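TRAP solute Binding Protein (Uncultured marine bacterium, PDB 5I7I) binds aromatic acids such as 3-hydroxybenzoate as the solute-binding protein of a TRAP transporter, probably delivering them to its membrane components. Local coordinates at residues K148-E153 with D203-P208. Numbering follows the deposited sequence.
With 3HB (3-hydroxybenzoic acid), chain C.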
loop_
_atom_site.group_PDB
_atom_site.type_symbol
_atom_site.label_atom_id
_atom_site.label_comp_id
_atom_site.label_asym_id
_atom_site.label_seq_id
_atom_site.Cartn_x
_atom_site.Cartn_y
_atom_site.Cartn_z
ATOM N N LYS A 148 -10.482 4.375 -0.496
ATOM C CA LYS A 148 -11.732 5.108 -0.432
ATOM C C LYS A 148 -11.470 6.470 0.203
ATOM O O LYS A 148 -10.419 6.726 0.813
ATOM C CB LYS A 148 -12.782 4.312 0.347
ATOM C CG LYS A 148 -13.297 3.049 -0.365
ATOM C CD LYS A 148 -12.420 1.798 -0.192
ATOM C CE LYS A 148 -12.910 0.655 -1.049
ATOM N NZ LYS A 148 -11.997 -0.520 -1.020
ATOM N N ILE A 149 -12.458 7.356 0.059
ATOM C CA ILE A 149 -12.410 8.731 0.549
ATOM C C ILE A 149 -13.229 8.814 1.823
ATOM O O ILE A 149 -14.406 8.446 1.830
ATOM C CB ILE A 149 -12.961 9.703 -0.512
ATOM C CG1 ILE A 149 -12.115 9.656 -1.773
ATOM C CG2 ILE A 149 -13.030 11.114 0.019
ATOM C CD1 ILE A 149 -12.760 10.302 -2.986
ATOM N N HIS A 150 -12.632 9.353 2.877
ATOM C CA HIS A 150 -13.269 9.412 4.182
ATOM C C HIS A 150 -13.257 10.840 4.697
ATOM O O HIS A 150 -12.221 11.518 4.666
ATOM C CB HIS A 150 -12.538 8.491 5.149
ATOM C CG HIS A 150 -12.297 7.138 4.567
ATOM N ND1 HIS A 150 -13.258 6.154 4.541
ATOM C CD2 HIS A 150 -11.218 6.624 3.942
ATOM C CE1 HIS A 150 -12.773 5.086 3.937
ATOM N NE2 HIS A 150 -11.540 5.353 3.555
ATOM N N THR A 151 -14.407 11.280 5.172
ATOM C CA THR A 151 -14.575 12.585 5.781
ATOM C C THR A 151 -15.382 12.432 7.064
ATOM O O THR A 151 -16.068 11.431 7.280
ATOM C CB THR A 151 -15.272 13.534 4.823
ATOM O OG1 THR A 151 -16.454 12.892 4.360
ATOM C CG2 THR A 151 -14.376 13.818 3.637
ATOM N N LYS A 152 -15.321 13.446 7.917
ATOM C CA LYS A 152 -16.006 13.355 9.197
ATOM C C LYS A 152 -17.509 13.179 8.998
ATOM O O LYS A 152 -18.124 12.284 9.597
ATOM C CB LYS A 152 -15.672 14.582 10.059
ATOM C CG LYS A 152 -14.213 14.604 10.535
ATOM C CD LYS A 152 -13.957 15.762 11.470
ATOM C CE LYS A 152 -12.547 15.716 12.000
ATOM N NZ LYS A 152 -12.368 16.700 13.099
ATOM N N GLU A 153 -18.118 14.018 8.159
ATOM C CA GLU A 153 -19.567 13.977 7.977
ATOM C C GLU A 153 -20.022 14.325 6.564
ATOM O O GLU A 153 -21.118 13.921 6.159
ATOM C CB GLU A 153 -20.258 14.913 8.975
ATOM C CG GLU A 153 -19.815 16.369 8.866
ATOM C CD GLU A 153 -20.436 17.261 9.933
ATOM O OE1 GLU A 153 -21.284 16.764 10.707
ATOM O OE2 GLU A 153 -20.073 18.459 10.001
ATOM N N ASP A 203 -9.349 17.210 7.541
ATOM C CA ASP A 203 -10.781 16.984 7.492
ATOM C C ASP A 203 -11.138 15.570 7.050
ATOM O O ASP A 203 -12.310 15.174 7.124
ATOM C CB ASP A 203 -11.401 17.998 6.520
ATOM C CG ASP A 203 -11.063 19.458 6.885
ATOM O OD1 ASP A 203 -11.346 19.871 8.028
ATOM O OD2 ASP A 203 -10.495 20.200 6.044
ATOM N N GLY A 204 -10.169 14.803 6.575
ATOM C CA GLY A 204 -10.444 13.485 6.067
ATOM C C GLY A 204 -9.177 12.908 5.482
ATOM O O GLY A 204 -8.092 13.465 5.641
ATOM N N MET A 205 -9.335 11.786 4.800
ATOM C CA MET A 205 -8.181 11.041 4.320
ATOM C C MET A 205 -8.635 10.055 3.266
ATOM O O MET A 205 -9.819 9.708 3.165
ATOM C CB MET A 205 -7.463 10.265 5.431
ATOM C CG MET A 205 -8.262 9.105 6.016
ATOM S SD MET A 205 -9.521 9.613 7.167
ATOM C CE MET A 205 -10.070 7.988 7.699
ATOM N N VAL A 206 -7.654 9.552 2.528
ATOM C CA VAL A 206 -7.827 8.331 1.756
ATOM C C VAL A 206 -7.083 7.192 2.435
ATOM O O VAL A 206 -5.949 7.362 2.908
ATOM C CB VAL A 206 -7.444 8.464 0.270
ATOM C CG1 VAL A 206 -8.410 9.355 -0.439
ATOM C CG2 VAL A 206 -6.030 8.926 0.109
ATOM N N VAL A 207 -7.768 6.055 2.538
ATOM C CA VAL A 207 -7.233 4.756 2.940
ATOM C C VAL A 207 -8.212 3.712 2.436
ATOM O O VAL A 207 -9.402 4.008 2.264
ATOM C CB VAL A 207 -7.125 4.567 4.468
ATOM C CG1 VAL A 207 -5.837 5.143 5.021
ATOM C CG2 VAL A 207 -8.316 5.160 5.205
ATOM N N PRO A 208 -7.784 2.476 2.250
ATOM C CA PRO A 208 -8.744 1.386 2.098
ATOM C C PRO A 208 -9.440 1.139 3.427
ATOM O O PRO A 208 -9.043 1.646 4.472
ATOM C CB PRO A 208 -7.867 0.201 1.691
ATOM C CG PRO A 208 -6.577 0.476 2.421
ATOM C CD PRO A 208 -6.403 1.974 2.421
HETATM C "C1'" 3HB C . -1.671 4.011 4.278
HETATM O "O1'" 3HB C . -2.589 4.587 3.638
HETATM O "O2'" 3HB C . -0.663 4.661 4.658
HETATM C C1 3HB C . -1.796 2.542 4.658
HETATM C C2 3HB C . -2.828 1.783 4.108
HETATM C C3 3HB C . -2.964 0.459 4.444
HETATM C C4 3HB C . -2.105 -0.117 5.342
HETATM C C5 3HB C . -1.071 0.636 5.891
HETATM C C6 3HB C . -0.915 1.966 5.556
HETATM O O3 3HB C . -3.987 -0.272 3.887
HETATM O O HOH W 1 -14.460 16.466 7.585
#
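The imidazole ring of His150 turns its edge to Val207 O, which lies in the ring plane, 2.8 Å from His150 NE2. Val207 CG2 sits above that plane, 3.5 Å from His150 CD2, on the same side as Met205 CE, which reaches His150 CB at 3.6 Å because the thioether chain bends at chi2 (-78°). Trp209 meets the ring edge-to-face, and ND1 is hydrogen-bonded to His224 ND1. Histidine suits this buried place, since both its nitrogens find partners. Val207 O also accepts a hydrogen bond from Lys148 N at 3.0 Å, so two donors grip it from opposite faces of its carbonyl plane. With only an alanine's methyl replacing the imidazole of His150, Val207 O would probably lose its side-chain donor, His224 its ring partner, and a gap would open beside Val207 CG2 and Met205 CE. Strands 148-151 and 204-207 are antiparallel neighbours inside the mixed sheet of one lobe of the solute-binding fold, with His150 and Met205 a hydrogen-bonded pair; Val207 and the following Pro208 line the 3-hydroxybenzoate pocket, Pro208 CG 3.1 Å from ligand O3. On the other sheet face, branched Ile149 and Val206 lie side by side. His150 O comes within 3.0 Å of Gly204 CA, an approach a CB would block.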